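Local coordinates for arabinofuranosidase (Bifidobacterium longum, PDB 2Y2W), which hydrolyses terminal non-reducing alpha-L-arabinofuranosyl units from arabinan and arabinoxylan, working as an exo-acting family 51 glycoside hydrolase in plant cell-wall breakdown, at residues Y119-G124 and L178-Y183; Y183-P188 and L243-L248. All coordinates share one frame; numbering follows the deposited sequence.

Contact 1 (Y119-G124 and L178-Y183)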
loop_
_atom_site.group_PDB
_atom_site.type_symbol
_atom_site.label_atom_id
_atom_site.label_comp_id
_atom_site.label_asym_id
_atom_site.label_seq_id
_atom_site.Cartn_x
_atom_site.Cartn_y
_atom_site.Cartn_z
ATOM N N TYR D 119 1.678 10.599 -11.412
ATOM C CA TYR D 119 2.617 10.637 -12.523
ATOM C C TYR D 119 3.547 9.427 -12.523
ATOM O O TYR D 119 4.132 9.088 -11.496
ATOM C CB TYR D 119 3.420 11.943 -12.463
ATOM C CG TYR D 119 4.529 12.066 -13.480
ATOM C CD1 TYR D 119 4.262 12.036 -14.851
ATOM C CD2 TYR D 119 5.849 12.229 -13.070
ATOM C CE1 TYR D 119 5.285 12.157 -15.787
ATOM C CE2 TYR D 119 6.878 12.352 -13.996
ATOM C CZ TYR D 119 6.588 12.315 -15.350
ATOM O OH TYR D 119 7.609 12.436 -16.255
ATOM N N ASN D 120 3.665 8.776 -13.676
ATOM C CA ASN D 120 4.593 7.658 -13.851
ATOM C C ASN D 120 5.857 8.144 -14.557
ATOM O O ASN D 120 5.809 8.525 -15.727
ATOM C CB ASN D 120 3.939 6.527 -14.648
ATOM C CG ASN D 120 2.543 6.194 -14.158
ATOM O OD1 ASN D 120 2.340 5.885 -12.981
ATOM N ND2 ASN D 120 1.571 6.246 -15.063
ATOM N N TRP D 121 6.981 8.130 -13.842
ATOM C CA TRP D 121 8.210 8.778 -14.309
ATOM C C TRP D 121 8.805 8.164 -15.584
ATOM O O TRP D 121 9.516 8.846 -16.323
ATOM C CB TRP D 121 9.252 8.841 -13.183
ATOM C CG TRP D 121 9.793 7.510 -12.794
ATOM C CD1 TRP D 121 9.302 6.673 -11.836
ATOM C CD2 TRP D 121 10.929 6.853 -13.359
ATOM N NE1 TRP D 121 10.062 5.531 -11.768
ATOM C CE2 TRP D 121 11.068 5.615 -12.693
ATOM C CE3 TRP D 121 11.844 7.186 -14.367
ATOM C CZ2 TRP D 121 12.084 4.709 -13.004
ATOM C CZ3 TRP D 121 12.856 6.288 -14.672
ATOM C CH2 TRP D 121 12.968 5.063 -13.991
ATOM N N GLU D 122 8.513 6.888 -15.830
ATOM C CA GLU D 122 8.980 6.181 -17.028
ATOM C C GLU D 122 8.257 6.642 -18.290
ATOM O O GLU D 122 8.760 6.455 -19.402
ATOM C CB GLU D 122 8.808 4.661 -16.891
ATOM C CG GLU D 122 9.324 4.053 -15.597
ATOM C CD GLU D 122 8.257 3.986 -14.515
ATOM O OE1 GLU D 122 7.473 4.951 -14.373
ATOM O OE2 GLU D 122 8.205 2.965 -13.796
ATOM N N ASP D 123 7.075 7.230 -18.117
ATOM C CA ASP D 123 6.292 7.753 -19.240
ATOM C C ASP D 123 6.994 8.907 -19.949
ATOM O O ASP D 123 6.693 9.201 -21.108
ATOM C CB ASP D 123 4.904 8.208 -18.773
ATOM C CG ASP D 123 3.991 7.047 -18.428
ATOM O OD1 ASP D 123 4.274 5.906 -18.854
ATOM O OD2 ASP D 123 2.978 7.281 -17.737
ATOM N N GLY D 124 7.924 9.551 -19.246
ATOM C CA GLY D 124 8.630 10.713 -19.773
ATOM C C GLY D 124 10.069 10.456 -20.177
ATOM O O GLY D 124 10.812 11.396 -20.450
ATOM N N LEU D 178 12.978 4.308 -5.826
ATOM C CA LEU D 178 14.291 3.668 -5.959
ATOM C C LEU D 178 14.663 3.362 -7.412
ATOM O O LEU D 178 15.843 3.390 -7.774
ATOM C CB LEU D 178 14.369 2.395 -5.109
ATOM C CG LEU D 178 14.261 2.570 -3.587
ATOM C CD1 LEU D 178 14.155 1.219 -2.890
ATOM C CD2 LEU D 178 15.431 3.376 -3.023
ATOM N N ASP D 179 13.657 3.066 -8.236
ATOM C CA ASP D 179 13.873 2.851 -9.668
ATOM C C ASP D 179 14.353 4.133 -10.361
ATOM O O ASP D 179 15.326 4.100 -11.119
ATOM C CB ASP D 179 12.606 2.302 -10.345
ATOM C CG ASP D 179 12.300 0.850 -9.962
ATOM O OD1 ASP D 179 13.142 0.183 -9.319
ATOM O OD2 ASP D 179 11.195 0.374 -10.310
ATOM N N GLU D 180 13.685 5.255 -10.085
ATOM C CA GLU D 180 14.062 6.549 -10.666
ATOM C C GLU D 180 15.426 7.024 -10.174
ATOM O O GLU D 180 16.186 7.623 -10.931
ATOM C CB GLU D 180 12.996 7.620 -10.398
ATOM C CG GLU D 180 13.335 8.984 -11.008
ATOM C CD GLU D 180 12.140 9.908 -11.153
ATOM O OE1 GLU D 180 11.313 9.992 -10.214
ATOM O OE2 GLU D 180 12.043 10.568 -12.212
ATOM N N LEU D 181 15.724 6.752 -8.905
ATOM C CA LEU D 181 17.014 7.089 -8.312
ATOM C C LEU D 181 18.155 6.377 -9.045
ATOM O O LEU D 181 19.160 6.993 -9.398
ATOM C CB LEU D 181 17.012 6.733 -6.820
ATOM C CG LEU D 181 18.307 6.823 -6.006
ATOM C CD1 LEU D 181 18.859 8.244 -5.973
ATOM C CD2 LEU D 181 18.057 6.311 -4.604
ATOM N N GLU D 182 17.978 5.080 -9.270
ATOM C CA GLU D 182 18.937 4.262 -10.002
ATOM C C GLU D 182 19.071 4.724 -11.456
ATOM O O GLU D 182 20.178 4.799 -11.982
ATOM C CB GLU D 182 18.507 2.798 -9.941
ATOM C CG GLU D 182 19.481 1.797 -10.537
ATOM C CD GLU D 182 19.007 0.354 -10.373
ATOM O OE1 GLU D 182 18.091 0.105 -9.555
ATOM O OE2 GLU D 182 19.557 -0.538 -11.051
ATOM N N TYR D 183 17.943 5.036 -12.094
ATOM C CA TYR D 183 17.936 5.479 -13.489
ATOM C C TYR D 183 18.663 6.805 -13.653
ATOM O O TYR D 183 19.428 6.996 -14.602
ATOM C CB TYR D 183 16.503 5.613 -14.017
ATOM C CG TYR D 183 16.416 6.232 -15.396
ATOM C CD1 TYR D 183 16.463 5.440 -16.539
ATOM C CD2 TYR D 183 16.294 7.614 -15.557
ATOM C CE1 TYR D 183 16.391 6.001 -17.802
ATOM C CE2 TYR D 183 16.224 8.187 -16.818
ATOM C CZ TYR D 183 16.272 7.375 -17.936
ATOM O OH TYR D 183 16.201 7.935 -19.186
#
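Asp179 begins the contact on helix 174-185 by setting its CB 3.6 Å from CZ2 of Trp121, the residue through which loop 119-124 meets the helix. The same corner of the indole reaches the helix backbone, with Trp121 CZ2 3.4 Å from the N of Glu180. The Asp179 side chain touches the ring through CB alone, its polar end lying farther off.

Glu180 comes next and lies along the indole. Its CB sits over the face of the five-membered ring, 3.7 Å from the centroid, in a CH-pi contact. Because CG is anti to the backbone N and the chain stays extended, the carboxylate is carried back across the ring toward the Trp121 backbone, where OE2 comes 3.4 Å from Trp121 CB. Carboxylate and indole planes are stacked, 24° apart. Glutamate fits here because its methylenes can lie flat on an aromatic face. Glu122 CG covers the opposite face, 3.7 Å above the Trp121 ring plane, and the Glu122 carboxylate is salt-bridged to Arg172. The indole is thus sandwiched between Glu122 CG on one face and the CB and carboxylate of Glu180 on the other. The chi1 of Trp121, 68°, places CG between the backbone N and C and sends the ring out to the helix.

One turn after Asp179, Tyr183 closes the far end: its CB is 3.6 Å from Trp121 CH2, and Trp121 CZ3 lies over a face of the phenol. The two six-membered rings meet obliquely, their planes at 52°. The Tyr183 hydroxyl bonds to Asp150 and Asn199, fixing the far end of the ring.

This is a (beta/alpha)8-barrel arrangement, in which the long loop following the second strand, 107-110, inserts one tryptophan against the helix that follows the third strand, 162-167.

Contact 2 (Y183-P188 and L243-L248)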
loop_
_atom_site.group_PDB
_atom_site.type_symbol
_atom_site.label_atom_id
_atom_site.label_comp_id
_atom_site.label_asym_id
_atom_site.label_seq_id
_atom_site.Cartn_x
_atom_site.Cartn_y
_atom_site.Cartn_z
ATOM N N TYR D 183 17.943 5.036 -12.094
ATOM C CA TYR D 183 17.936 5.479 -13.489
ATOM C C TYR D 183 18.663 6.805 -13.653
ATOM O O TYR D 183 19.428 6.996 -14.602
ATOM C CB TYR D 183 16.503 5.613 -14.017
ATOM C CG TYR D 183 16.416 6.232 -15.396
ATOM C CD1 TYR D 183 16.463 5.440 -16.539
ATOM C CD2 TYR D 183 16.294 7.614 -15.557
ATOM C CE1 TYR D 183 16.391 6.001 -17.802
ATOM C CE2 TYR D 183 16.224 8.187 -16.818
ATOM C CZ TYR D 183 16.272 7.375 -17.936
ATOM O OH TYR D 183 16.201 7.935 -19.186
ATOM N N VAL D 184 18.420 7.712 -12.716
ATOM C CA VAL D 184 18.918 9.072 -12.812
ATOM C C VAL D 184 20.383 9.229 -12.355
ATOM O O VAL D 184 21.120 10.049 -12.910
ATOM C CB VAL D 184 17.966 10.040 -12.060
ATOM C CG1 VAL D 184 18.328 10.150 -10.590
ATOM C CG2 VAL D 184 17.970 11.396 -12.705
ATOM N N ASN D 185 20.806 8.433 -11.372
ATOM C CA ASN D 185 22.096 8.650 -10.708
ATOM C C ASN D 185 23.036 7.449 -10.675
ATOM O O ASN D 185 24.187 7.568 -10.248
ATOM C CB ASN D 185 21.879 9.160 -9.277
ATOM C CG ASN D 185 21.528 10.635 -9.223
ATOM O OD1 ASN D 185 21.712 11.372 -10.197
ATOM N ND2 ASN D 185 21.020 11.076 -8.077
ATOM N N GLY D 186 22.548 6.297 -11.119
ATOM C CA GLY D 186 23.337 5.074 -11.093
ATOM C C GLY D 186 24.503 5.111 -12.058
ATOM O O GLY D 186 24.476 5.833 -13.055
ATOM N N ALA D 187 25.540 4.341 -11.748
ATOM C CA ALA D 187 26.660 4.165 -12.659
ATOM C C ALA D 187 26.232 3.241 -13.798
ATOM O O ALA D 187 25.418 2.342 -13.583
ATOM C CB ALA D 187 27.855 3.584 -11.917
ATOM N N PRO D 188 26.761 3.468 -15.017
ATOM C CA PRO D 188 26.490 2.536 -16.116
ATOM C C PRO D 188 26.888 1.110 -15.737
ATOM O O PRO D 188 27.900 0.909 -15.064
ATOM C CB PRO D 188 27.382 3.060 -17.245
ATOM C CG PRO D 188 27.530 4.514 -16.960
ATOM C CD PRO D 188 27.550 4.634 -15.462
ATOM N N LEU D 243 20.218 4.955 1.903
ATOM C CA LEU D 243 20.967 3.703 1.909
ATOM C C LEU D 243 21.638 3.456 0.557
ATOM O O LEU D 243 22.728 2.890 0.495
ATOM C CB LEU D 243 20.058 2.528 2.289
ATOM C CG LEU D 243 20.656 1.122 2.436
ATOM C CD1 LEU D 243 21.886 1.087 3.349
ATOM C CD2 LEU D 243 19.594 0.160 2.938
ATOM N N ALA D 244 20.978 3.882 -0.518
ATOM C CA ALA D 244 21.543 3.790 -1.861
ATOM C C ALA D 244 22.567 4.892 -2.083
ATOM O O ALA D 244 23.592 4.665 -2.716
ATOM C CB ALA D 244 20.450 3.860 -2.916
ATOM N N GLU D 245 22.281 6.084 -1.563
ATOM C CA GLU D 245 23.192 7.222 -1.669
ATOM C C GLU D 245 23.211 8.059 -0.396
ATOM O O GLU D 245 22.226 8.722 -0.063
ATOM C CB GLU D 245 22.826 8.109 -2.862
ATOM C CG GLU D 245 23.465 7.705 -4.174
ATOM C CD GLU D 245 23.294 8.758 -5.258
ATOM O OE1 GLU D 245 23.430 9.966 -4.960
ATOM O OE2 GLU D 245 23.033 8.375 -6.415
ATOM N N SER D 246 24.345 8.026 0.301
ATOM C CA SER D 246 24.553 8.820 1.514
ATOM C C SER D 246 24.421 10.316 1.242
ATOM O O SER D 246 23.827 11.043 2.034
ATOM C CB SER D 246 25.932 8.533 2.115
ATOM O OG SER D 246 26.068 7.169 2.463
ATOM N N GLY D 247 24.968 10.756 0.108
ATOM C CA GLY D 247 25.045 12.174 -0.237
ATOM C C GLY D 247 23.736 12.862 -0.584
ATOM O O GLY D 247 23.727 14.061 -0.874
ATOM N N LEU D 248 22.633 12.114 -0.557
ATOM C CA LEU D 248 21.321 12.670 -0.873
ATOM C C LEU D 248 20.824 13.606 0.218
ATOM O O LEU D 248 21.137 13.426 1.395
ATOM C CB LEU D 248 20.290 11.563 -1.099
ATOM C CG LEU D 248 20.353 10.684 -2.352
ATOM C CD1 LEU D 248 19.116 9.803 -2.405
ATOM C CD2 LEU D 248 20.498 11.492 -3.645
#
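Asn185 and Glu245 are the points of nearest backbone approach, their CA atoms 9.2 Å apart, where helices 174-185 and 227-244 both come to an end. The gap is bridged by side chains rather than by main chain. Glu245, the first residue to leave helical geometry, also opens a type I beta turn that runs to Leu248, its closing Leu248 N to Glu245 O bond weak at 3.5 Å.

With its chain extended beyond CG, Glu245 spans the distance and brings OE2 to 3.2 Å from CB of Asn185. A glutamate is long enough for this reach. The two side chains cross at about a right angle, amide and carboxylate planes 35° apart, and the meeting is one of van der Waals contact: Asn185 ND2 stands 3.8 Å from Glu245 OE2, too far for a hydrogen bond. That amide nitrogen is instead given to the backbone carbonyl of Ile207, a role an asparagine at a helix end can fill while its CB stays turned to Glu245. Leu248 adds a marginal contact, its CD2 4.5 Å from Asn185 ND2.

Strand 209-212 of the barrel lies against both helix ends, its Trp210 touched by Val184, Asn185 and Leu248, while Glu245 also meets His366 of the second subunit. The contact therefore joins the C-terminal ends of helices 174-185 and 227-244, which follow the third and fourth barrel strands. Strand 249-252 follows the turn directly, whereas helix 191-198 lies between helix 174-185 and strand 209-212.

Helix 174-185 is the element common to both contacts, whose centres lie 13 Å apart. Contact 1 uses its residues 179 to 183 and contact 2 its last residue; Tyr183 touches across contact 1 and only begins the 183-188 segment of contact 2. Leu181 bridges them directly: its CD2 is 3.8 Å from Ala244 CB. Along the chain they come in series, contact 1 closing before contact 2 opens. The helix is thus held from a loop that follows the second barrel strand and from the end of helix 227-244, tying beta-alpha units of the (beta/alpha)8 barrel together. Both lie away from the probable catalytic residues, and both touch the second subunit, so this flank also contributes to the oligomer.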